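Long-range contacts in cytidylyltransferase (Leptospira borgpetersenii serovar Hardjo-bovis, PDB 6OEW), which probably acts as a metal-dependent nucleotidyltransferase that transfers a cytidylyl group to an acceptor: residues 14-19 against 84-89; 133-138 against 185-190; 204-209 against 238-243. All blocks are in the same frame, centred on the assembly; numbering follows the deposited sequence. Where two conformers were deposited one is given.

Contact 1 of 3, residues 14-19 against 84-89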
loop_
_atom_site.group_PDB
_atom_site.type_symbol
_atom_site.label_atom_id
_atom_site.label_comp_id
_atom_site.label_asym_id
_atom_site.label_seq_id
_atom_site.Cartn_x
_atom_site.Cartn_y
_atom_site.Cartn_z
ATOM N N LEU A 14 3.033 7.481 0.229
ATOM C CA LEU A 14 2.032 8.051 -0.663
ATOM C C LEU A 14 1.027 6.951 -0.977
ATOM O O LEU A 14 1.347 6.000 -1.701
ATOM C CB LEU A 14 2.677 8.597 -1.935
ATOM C CG LEU A 14 3.772 9.636 -1.756
ATOM C CD1 LEU A 14 4.022 10.313 -3.087
ATOM C CD2 LEU A 14 3.417 10.650 -0.673
ATOM N N ILE A 15 -0.175 7.075 -0.413
ATOM C CA ILE A 15 -1.199 6.040 -0.494
ATOM C C ILE A 15 -2.234 6.446 -1.527
ATOM O O ILE A 15 -2.959 7.437 -1.344
ATOM C CB ILE A 15 -1.882 5.819 0.861
ATOM C CG1 ILE A 15 -0.846 5.686 1.979
ATOM C CG2 ILE A 15 -2.814 4.593 0.807
ATOM C CD1 ILE A 15 -1.471 5.946 3.298
ATOM N N GLN A 16 -2.358 5.657 -2.585
ATOM C CA GLN A 16 -3.407 5.908 -3.562
ATOM C C GLN A 16 -4.701 5.238 -3.115
ATOM O O GLN A 16 -4.716 4.062 -2.727
ATOM C CB GLN A 16 -2.991 5.428 -4.955
ATOM C CG GLN A 16 -2.651 3.957 -5.028
ATOM C CD GLN A 16 -2.437 3.497 -6.456
ATOM O OE1 GLN A 16 -1.326 3.532 -6.970
ATOM N NE2 GLN A 16 -3.520 3.068 -7.108
ATOM N N ALA A 17 -5.786 6.004 -3.126
ATOM C CA ALA A 17 -7.070 5.470 -2.690
ATOM C C ALA A 17 -8.161 6.259 -3.380
ATOM O O ALA A 17 -8.011 7.460 -3.613
ATOM C CB ALA A 17 -7.261 5.571 -1.172
ATOM N N ARG A 18 -9.254 5.576 -3.723
ATOM C CA ARG A 18 -10.392 6.248 -4.332
ATOM C C ARG A 18 -11.657 5.448 -4.059
ATOM O O ARG A 18 -11.613 4.228 -3.865
ATOM C CB ARG A 18 -10.233 6.431 -5.853
ATOM C CG ARG A 18 -10.330 5.120 -6.624
ATOM C CD ARG A 18 -10.032 5.328 -8.100
ATOM N NE ARG A 18 -11.068 6.122 -8.760
ATOM C CZ ARG A 18 -11.107 6.373 -10.066
ATOM N NH1 ARG A 18 -10.154 5.906 -10.862
ATOM N NH2 ARG A 18 -12.105 7.097 -10.576
ATOM N N MET A 19 -12.787 6.165 -4.052
ATOM C CA MET A 19 -14.083 5.527 -3.844
ATOM C C MET A 19 -14.480 4.707 -5.061
ATOM O O MET A 19 -14.988 3.588 -4.925
ATOM C CB MET A 19 -15.152 6.591 -3.540
ATOM C CG MET A 19 -14.993 7.229 -2.133
ATOM S SD MET A 19 -15.420 6.078 -0.799
ATOM C CE MET A 19 -17.234 6.121 -0.978
ATOM N N ASN A 84 -6.925 8.316 -13.670
ATOM C CA ASN A 84 -6.350 7.118 -14.281
ATOM C C ASN A 84 -4.858 7.200 -14.572
ATOM O O ASN A 84 -4.251 6.174 -14.911
ATOM C CB ASN A 84 -7.074 6.788 -15.591
ATOM C CG ASN A 84 -8.559 6.610 -15.399
ATOM O OD1 ASN A 84 -9.367 7.159 -16.153
ATOM N ND2 ASN A 84 -8.932 5.843 -14.381
ATOM N N ASP A 85 -4.243 8.372 -14.468
ATOM C CA ASP A 85 -2.807 8.475 -14.708
ATOM C C ASP A 85 -2.141 8.539 -13.342
ATOM O O ASP A 85 -1.913 9.614 -12.786
ATOM C CB ASP A 85 -2.481 9.672 -15.596
ATOM C CG ASP A 85 -1.017 9.702 -16.024
ATOM O OD1 ASP A 85 -0.157 9.126 -15.333
ATOM O OD2 ASP A 85 -0.724 10.341 -17.046
ATOM N N LEU A 86 -1.839 7.354 -12.792
ATOM C CA LEU A 86 -1.239 7.278 -11.467
ATOM C C LEU A 86 0.211 7.732 -11.489
ATOM O O LEU A 86 0.722 8.197 -10.467
ATOM C CB LEU A 86 -1.342 5.851 -10.917
ATOM C CG LEU A 86 -2.673 5.506 -10.214
ATOM C CD1 LEU A 86 -2.796 6.276 -8.882
ATOM C CD2 LEU A 86 -3.894 5.728 -11.112
ATOM N N ILE A 87 0.904 7.574 -12.622
ATOM C CA ILE A 87 2.253 8.122 -12.697
ATOM C C ILE A 87 2.202 9.631 -12.508
ATOM O O ILE A 87 2.995 10.203 -11.745
ATOM C CB ILE A 87 2.933 7.725 -14.018
ATOM C CG1 ILE A 87 3.246 6.223 -14.021
ATOM C CG2 ILE A 87 4.257 8.518 -14.207
ATOM C CD1 ILE A 87 3.968 5.766 -15.301
ATOM N N GLN A 88 1.243 10.297 -13.165
ATOM C CA GLN A 88 1.118 11.745 -13.004
ATOM C C GLN A 88 0.675 12.100 -11.592
ATOM O O GLN A 88 1.168 13.077 -11.016
ATOM C CB GLN A 88 0.141 12.342 -14.020
ATOM C CG GLN A 88 0.061 13.882 -13.923
ATOM C CD GLN A 88 -1.176 14.488 -14.606
ATOM O OE1 GLN A 88 -2.255 14.612 -14.002
ATOM N NE2 GLN A 88 -1.013 14.881 -15.865
ATOM N N ARG A 89 -0.271 11.345 -11.028
ATOM C CA ARG A 89 -0.724 11.642 -9.670
ATOM C C ARG A 89 0.421 11.518 -8.667
ATOM O O ARG A 89 0.569 12.369 -7.776
ATOM C CB ARG A 89 -1.872 10.720 -9.267
ATOM C CG ARG A 89 -2.719 11.286 -8.120
ATOM C CD ARG A 89 -3.570 10.226 -7.408
ATOM N NE ARG A 89 -4.520 9.595 -8.327
ATOM C CZ ARG A 89 -5.263 8.543 -8.002
ATOM N NH1 ARG A 89 -5.177 8.021 -6.768
ATOM N NH2 ARG A 89 -6.102 8.024 -8.906
#
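Gln16, at the end of strand 11-16, faces Leu86 in the first turn of helix 86-96 with 8.3 Å between their CA atoms, so the gap is bridged mainly by side chains. Gln16 turns CG between its backbone N and its carbonyl carbon (chi1 58°), and the extended chain brings its amide across the isobutyl end of Leu86 at about a right angle. Leu86 CD1 lies 3.7 Å from Gln16 OE1 and reaches CD and NE2 as well, a van der Waals fit. Glutamine suits the place because its methylenes and flat amide can pack on a leucine while OE1 takes a hydrogen bond from Arg104. The same Leu86 CD1 sits over the centre of the Arg89 guanidinium, 3.5 Å above its plane. Arg89, anti at chi1 (-159°) and bent at chi3, brings NH1 to 3.8 Å from Gln16 CB. Its NE donates to Ser82 O, which ties the buried cation to backbone carbonyl oxygen. Farther along, Arg18 NH1 comes 3.7 Å from Asn84 ND2 at the guanidinium edge; both are donors, so they touch without a hydrogen bond. Asp85 is the helix N-cap, its OD1 accepting from Gln88 N at 2.8 Å. The contact thus packs a helix on the C-terminal end of an inner strand, where the Gln16 side chain is about 7 Å from the bound magnesium ion. Strands 54-59 and 101-106 flank that strand, helix 37-45 packs on Ile15 and Ala17, and helix 65-73 on Ala17.

Contact 2 of 3, residues 133-138 against 185-190; sequences FLTNCF and FFEYPN. With EDO (1,2-ethanediol), chain E.
Phe133 and Phe185 begin two parallel neighbouring strands, 133-135 and 185-187, paired through Phe186 N to Phe133 O (3.0 Å), Thr135 N to Phe186 O and Tyr188 N to Thr135 O. In Phe185, CB carries the ring onto the face shared with Phe133, CG lying anti to the backbone N (chi1 178°). The first contacts come at CD1 and CE1, both 3.6 Å from Phe133 CD2; the ring planes are nearly parallel but slid apart. At the tip, CZ meets the methyl CG2 of Thr135 at 3.8 Å and CD2 of Phe138 at 3.9 Å. This end of Phe185 points its edge at the Phe138 face in a T-shaped pair, planes 88° apart. Phenylalanine suits the spot because one flat ring can serve three apolar neighbours. Glu187 OE2 lies 3.3 Å from Phe138 CB, accepts from Gln139 N and is linked to Phe138 N by a water. Thr135 OG1 takes Cys137 N in an ST turn. The chemistry is therefore divided: backbone hydrogen bonds fix the strand register, the Phe133, Phe138 and Phe185 cluster packs on the face that carries Phe133 and Thr135, and the Glu187 carboxylate holds the backbone after strand 133-135.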
loop_
_atom_site.group_PDB
_atom_site.type_symbol
_atom_site.label_atom_id
_atom_site.label_comp_id
_atom_site.label_asym_id
_atom_site.label_seq_id
_atom_site.Cartn_x
_atom_site.Cartn_y
_atom_site.Cartn_z
ATOM N N PHE A 133 14.735 0.763 -6.887
ATOM C CA PHE A 133 13.403 0.170 -6.792
ATOM C C PHE A 133 13.470 -1.057 -5.893
ATOM O O PHE A 133 14.194 -2.015 -6.193
ATOM C CB PHE A 133 12.919 -0.204 -8.187
ATOM C CG PHE A 133 11.465 -0.578 -8.254
ATOM C CD1 PHE A 133 10.544 0.325 -8.737
ATOM C CD2 PHE A 133 11.037 -1.841 -7.877
ATOM C CE1 PHE A 133 9.187 -0.013 -8.833
ATOM C CE2 PHE A 133 9.687 -2.196 -7.968
ATOM C CZ PHE A 133 8.766 -1.286 -8.429
ATOM N N LEU A 134 12.713 -1.035 -4.801
ATOM C CA LEU A 134 12.624 -2.156 -3.869
ATOM C C LEU A 134 11.151 -2.546 -3.749
ATOM O O LEU A 134 10.305 -1.682 -3.493
ATOM C CB LEU A 134 13.202 -1.788 -2.497
ATOM C CG LEU A 134 13.156 -2.866 -1.399
ATOM C CD1 LEU A 134 13.969 -4.096 -1.793
ATOM C CD2 LEU A 134 13.557 -2.364 -0.022
ATOM N N THR A 135 10.849 -3.834 -3.931
ATOM C CA THR A 135 9.473 -4.326 -3.795
ATOM C C THR A 135 9.463 -5.603 -2.971
ATOM O O THR A 135 10.451 -6.339 -2.921
ATOM C CB THR A 135 8.809 -4.579 -5.185
ATOM O OG1 THR A 135 7.483 -5.116 -5.022
ATOM C CG2 THR A 135 9.620 -5.553 -6.025
ATOM N N ASN A 136 8.340 -5.857 -2.297
ATOM C CA ASN A 136 8.074 -7.153 -1.686
ATOM C C ASN A 136 6.918 -7.871 -2.378
ATOM O O ASN A 136 6.401 -8.858 -1.847
ATOM C CB ASN A 136 7.773 -6.992 -0.184
ATOM C CG ASN A 136 6.370 -6.384 0.065
ATOM O OD1 ASN A 136 5.665 -5.956 -0.888
ATOM N ND2 ASN A 136 5.964 -6.345 1.326
ATOM N N CYS A 137 6.490 -7.387 -3.551
ATOM C CA CYS A 137 5.311 -7.982 -4.165
ATOM C C CYS A 137 5.499 -8.235 -5.656
ATOM O O CYS A 137 4.508 -8.278 -6.397
ATOM C CB CYS A 137 4.072 -7.104 -3.898
ATOM S SG CYS A 137 4.188 -5.395 -4.498
ATOM N N PHE A 138 6.743 -8.408 -6.116
ATOM C CA PHE A 138 6.969 -9.016 -7.423
ATOM C C PHE A 138 6.894 -10.521 -7.211
ATOM O O PHE A 138 5.816 -11.114 -7.326
ATOM C CB PHE A 138 8.306 -8.574 -8.011
ATOM C CG PHE A 138 8.551 -9.057 -9.417
ATOM C CD1 PHE A 138 7.685 -8.730 -10.442
ATOM C CD2 PHE A 138 9.684 -9.800 -9.717
ATOM C CE1 PHE A 138 7.923 -9.169 -11.733
ATOM C CE2 PHE A 138 9.925 -10.235 -11.012
ATOM C CZ PHE A 138 9.051 -9.915 -12.013
ATOM N N PHE A 185 17.140 -2.948 -9.344
ATOM C CA PHE A 185 15.925 -3.604 -8.873
ATOM C C PHE A 185 16.268 -4.624 -7.796
ATOM O O PHE A 185 17.208 -5.405 -7.965
ATOM C CB PHE A 185 15.250 -4.304 -10.063
ATOM C CG PHE A 185 13.987 -5.065 -9.715
ATOM C CD1 PHE A 185 12.760 -4.414 -9.658
ATOM C CD2 PHE A 185 14.023 -6.439 -9.504
ATOM C CE1 PHE A 185 11.593 -5.113 -9.359
ATOM C CE2 PHE A 185 12.864 -7.155 -9.205
ATOM C CZ PHE A 185 11.642 -6.489 -9.134
ATOM N N PHE A 186 15.506 -4.624 -6.699
ATOM C CA PHE A 186 15.737 -5.560 -5.607
ATOM C C PHE A 186 14.427 -5.944 -4.953
ATOM O O PHE A 186 13.459 -5.182 -4.977
ATOM C CB PHE A 186 16.693 -4.979 -4.574
ATOM C CG PHE A 186 18.057 -4.864 -5.102
ATOM C CD1 PHE A 186 18.872 -5.976 -5.145
ATOM C CD2 PHE A 186 18.486 -3.683 -5.686
ATOM C CE1 PHE A 186 20.127 -5.890 -5.692
ATOM C CE2 PHE A 186 19.749 -3.586 -6.228
ATOM C CZ PHE A 186 20.566 -4.690 -6.238
ATOM N N GLU A 187 14.428 -7.122 -4.331
ATOM C CA GLU A 187 13.216 -7.674 -3.745
ATOM C C GLU A 187 13.421 -8.026 -2.278
ATOM O O GLU A 187 14.515 -8.397 -1.850
ATOM C CB GLU A 187 12.762 -8.908 -4.506
ATOM C CG GLU A 187 12.474 -8.628 -5.977
ATOM C CD GLU A 187 11.924 -9.850 -6.667
ATOM O OE1 GLU A 187 12.685 -10.541 -7.379
ATOM O OE2 GLU A 187 10.734 -10.134 -6.451
ATOM N N TYR A 188 12.336 -7.958 -1.530
ATOM C CA TYR A 188 12.371 -8.153 -0.091
ATOM C C TYR A 188 11.506 -9.349 0.288
ATOM O O TYR A 188 10.270 -9.292 0.124
ATOM C CB TYR A 188 11.913 -6.878 0.606
ATOM C CG TYR A 188 12.139 -6.889 2.092
ATOM C CD1 TYR A 188 13.395 -6.599 2.628
ATOM C CD2 TYR A 188 11.114 -7.233 2.954
ATOM C CE1 TYR A 188 13.603 -6.625 4.003
ATOM C CE2 TYR A 188 11.307 -7.265 4.319
ATOM C CZ TYR A 188 12.548 -6.953 4.835
ATOM O OH TYR A 188 12.700 -6.992 6.184
ATOM N N PRO A 189 12.089 -10.443 0.784
ATOM C CA PRO A 189 11.305 -11.636 1.113
ATOM C C PRO A 189 10.695 -11.619 2.511
ATOM O O PRO A 189 11.169 -10.956 3.436
ATOM C CB PRO A 189 12.343 -12.761 1.020
ATOM C CG PRO A 189 13.613 -12.090 1.542
ATOM C CD PRO A 189 13.532 -10.643 1.027
ATOM N N ASN A 190 9.627 -12.399 2.646
ATOM C CA ASN A 190 9.135 -12.867 3.934
ATOM C C ASN A 190 10.002 -14.035 4.417
ATOM O O ASN A 190 10.715 -14.673 3.643
ATOM C CB ASN A 190 7.667 -13.286 3.793
ATOM C CG ASN A 190 6.962 -13.516 5.127
ATOM O OD1 ASN A 190 7.440 -13.128 6.204
ATOM N ND2 ASN A 190 5.790 -14.152 5.050
HETATM C C1 EDO E . 10.515 -17.819 1.981
HETATM O O1 EDO E . 10.329 -19.236 2.034
HETATM C C2 EDO E . 11.356 -17.454 0.761
HETATM O O2 EDO E . 12.257 -16.408 1.137
HETATM O O HOH W 1 8.138 -10.706 -1.094
HETATM O O HOH W 2 9.060 -9.074 -4.446
#

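Contact 3 of 3, residues 204-209 against 238-243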
loop_
_atom_site.group_PDB
_atom_site.type_symbol
_atom_site.label_atom_id
_atom_site.label_comp_id
_atom_site.label_asym_id
_atom_site.label_seq_id
_atom_site.Cartn_x
_atom_site.Cartn_y
_atom_site.Cartn_z
ATOM N N ILE A 204 -16.489 -8.829 -1.019
ATOM C CA ILE A 204 -17.181 -8.914 0.264
ATOM C C ILE A 204 -16.560 -10.006 1.132
ATOM O O ILE A 204 -16.450 -9.864 2.360
ATOM C CB ILE A 204 -18.685 -9.159 0.037
ATOM C CG1 ILE A 204 -19.350 -7.893 -0.482
ATOM C CG2 ILE A 204 -19.362 -9.637 1.310
ATOM C CD1 ILE A 204 -19.068 -6.701 0.368
ATOM N N GLU A 205 -16.155 -11.115 0.505
ATOM C CA GLU A 205 -15.513 -12.204 1.234
ATOM C C GLU A 205 -14.172 -11.754 1.829
ATOM O O GLU A 205 -13.794 -12.182 2.931
ATOM C CB GLU A 205 -15.320 -13.399 0.299
ATOM C CG GLU A 205 -16.615 -14.067 -0.169
ATOM C CD GLU A 205 -17.421 -13.232 -1.176
ATOM O OE1 GLU A 205 -16.819 -12.459 -1.959
ATOM O OE2 GLU A 205 -18.667 -13.356 -1.179
ATOM N N ASP A 206 -13.429 -10.902 1.112
ATOM C CA ASP A 206 -12.208 -10.333 1.688
ATOM C C ASP A 206 -12.538 -9.545 2.943
ATOM O O ASP A 206 -11.860 -9.660 3.976
ATOM C CB ASP A 206 -11.525 -9.394 0.694
ATOM C CG ASP A 206 -10.846 -10.111 -0.453
ATOM O OD1 ASP A 206 -10.596 -11.329 -0.377
ATOM O OD2 ASP A 206 -10.564 -9.422 -1.452
ATOM N N TYR A 207 -13.548 -8.681 2.829
ATOM C CA TYR A 207 -14.025 -7.853 3.925
ATOM C C TYR A 207 -14.379 -8.692 5.143
ATOM O O TYR A 207 -14.021 -8.340 6.272
ATOM C CB TYR A 207 -15.239 -7.053 3.435
ATOM C CG TYR A 207 -15.859 -6.067 4.404
ATOM C CD1 TYR A 207 -15.071 -5.151 5.117
ATOM C CD2 TYR A 207 -17.230 -6.020 4.570
ATOM C CE1 TYR A 207 -15.669 -4.232 6.000
ATOM C CE2 TYR A 207 -17.827 -5.113 5.420
ATOM C CZ TYR A 207 -17.052 -4.216 6.134
ATOM O OH TYR A 207 -17.692 -3.329 6.989
ATOM N N GLU A 208 -15.144 -9.769 4.944
ATOM C CA GLU A 208 -15.532 -10.632 6.058
ATOM C C GLU A 208 -14.305 -11.245 6.720
ATOM O O GLU A 208 -14.226 -11.340 7.950
ATOM C CB GLU A 208 -16.459 -11.744 5.561
ATOM C CG GLU A 208 -17.770 -11.260 4.923
ATOM C CD GLU A 208 -18.583 -12.383 4.276
ATOM O OE1 GLU A 208 -18.038 -13.479 4.026
ATOM O OE2 GLU A 208 -19.778 -12.166 4.015
ATOM N N THR A 209 -13.356 -11.698 5.897
ATOM C CA THR A 209 -12.085 -12.233 6.396
ATOM C C THR A 209 -11.342 -11.198 7.233
ATOM O O THR A 209 -10.864 -11.489 8.342
ATOM C CB THR A 209 -11.213 -12.660 5.207
ATOM O OG1 THR A 209 -11.877 -13.703 4.481
ATOM C CG2 THR A 209 -9.807 -13.147 5.676
ATOM N N ILE A 238 -10.400 -17.311 7.626
ATOM C CA ILE A 238 -10.271 -17.153 6.178
ATOM C C ILE A 238 -11.619 -17.480 5.542
ATOM O O ILE A 238 -12.065 -18.630 5.572
ATOM C CB ILE A 238 -9.154 -18.042 5.616
ATOM C CG1 ILE A 238 -7.810 -17.641 6.226
ATOM C CG2 ILE A 238 -9.060 -17.895 4.114
ATOM C CD1 ILE A 238 -7.406 -16.234 5.853
ATOM N N GLN A 239 -12.267 -16.464 4.965
ATOM C CA GLN A 239 -13.583 -16.603 4.337
ATOM C C GLN A 239 -13.566 -16.232 2.857
ATOM O O GLN A 239 -14.630 -16.198 2.220
ATOM C CB GLN A 239 -14.624 -15.748 5.071
ATOM C CG GLN A 239 -15.082 -16.312 6.407
ATOM C CD GLN A 239 -15.313 -15.229 7.456
ATOM O OE1 GLN A 239 -14.383 -14.819 8.151
ATOM N NE2 GLN A 239 -16.552 -14.768 7.576
ATOM N N ASN A 240 -12.389 -15.942 2.298
ATOM C CA ASN A 240 -12.229 -15.599 0.890
ATOM C C ASN A 240 -11.481 -16.687 0.135
ATOM O O ASN A 240 -10.979 -16.451 -0.968
ATOM C CB ASN A 240 -11.499 -14.262 0.744
ATOM C CG ASN A 240 -10.108 -14.280 1.396
ATOM O OD1 ASN A 240 -9.656 -15.313 1.928
ATOM N ND2 ASN A 240 -9.425 -13.140 1.348
ATOM N N GLN A 241 -11.411 -17.874 0.717
ATOM C CA GLN A 241 -10.655 -19.002 0.203
ATOM C C GLN A 241 -11.212 -20.236 0.891
ATOM O O GLN A 241 -11.553 -20.185 2.076
ATOM C CB GLN A 241 -9.148 -18.847 0.491
ATOM C CG GLN A 241 -8.261 -19.962 -0.053
ATOM C CD GLN A 241 -8.248 -19.993 -1.567
ATOM O OE1 GLN A 241 -8.691 -20.962 -2.182
ATOM N NE2 GLN A 241 -7.744 -18.924 -2.177
ATOM N N THR A 242 -11.317 -21.335 0.151
ATOM C CA THR A 242 -11.795 -22.567 0.761
ATOM C C THR A 242 -10.764 -23.091 1.759
ATOM O O THR A 242 -9.564 -23.136 1.462
ATOM C CB THR A 242 -12.091 -23.612 -0.312
ATOM O OG1 THR A 242 -13.027 -23.078 -1.257
ATOM C CG2 THR A 242 -12.682 -24.839 0.332
ATOM N N ILE A 243 -11.236 -23.472 2.951
ATOM C CA ILE A 243 -10.400 -23.996 4.029
ATOM C C ILE A 243 -10.484 -25.515 4.007
ATOM O O ILE A 243 -11.586 -26.077 3.954
ATOM C CB ILE A 243 -10.850 -23.446 5.395
#
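The first turns of helix 204-214 hold the chain that follows helix 224-233 through two side chains, Asp206 and Thr209, which accept from Asn240 and Gln239. Thr209 is central to the contact. Its OG1 receives Gln239 N at 2.8 Å and donates to Glu205 O, one turn back in its own helix, at 2.9 Å. Glu205 O thus accepts two donors, Thr209 OG1 and Thr209 N, arriving from opposite faces of its carbonyl plane. Threonine fits because one small side chain supplies a hydroxyl that both gives and takes, and a methyl as well: with CG2 anti to the backbone N, that methyl leans on Ile238 CD1 at 3.9 Å. Asn240 comes in one turn nearer the helix start. Its ND2 gives a hydrogen bond to Asp206 OD1 (2.8 Å, 158° at the hydrogen), meeting the anti side of the carboxylate from 29° out of its plane, while the amide stands almost perpendicular to the carboxylate. The same ND2 also bonds to Arg198 O, so an asparagine amide spans the helix and the loop before it. Asp206 OD2 is held in turn by Asp202 N, which fixes the rotation of the group. Glu205 CB packs on Gln239 O at 3.5 Å, so an aliphatic carbon of a surface glutamate lines the irregular chain. A helical threonine whose hydroxyl bonds back to the carbonyl four residues earlier is a familiar feature of α-helices, and here that hydroxyl also receives a passing backbone, docking the C-terminal tail on the helix.

Along the chain the contacts follow in series, each closing before the next opens. Contacts 1 and 2, with centres 21 Å apart, share the seven-stranded mixed sheet: contact 1 lies at inner strand 11-16, whereas contact 2 forms one border, where strand 185-187 is outermost. Contact 3 stands off the sheet, 27 Å from contact 1 and 26 Å from contact 2 between centres, on helix 204-214, which comes next after strand 185-187. None touches another. Gln16 and Asp206 have side chains about 7 and 9 Å from the bound magnesium ion, so contacts 1 and 3 approach the metal region of this GT-A-type fold from different elements, while contact 2 completes the sheet edge, the Asn136 side chain about 12 Å from the ion.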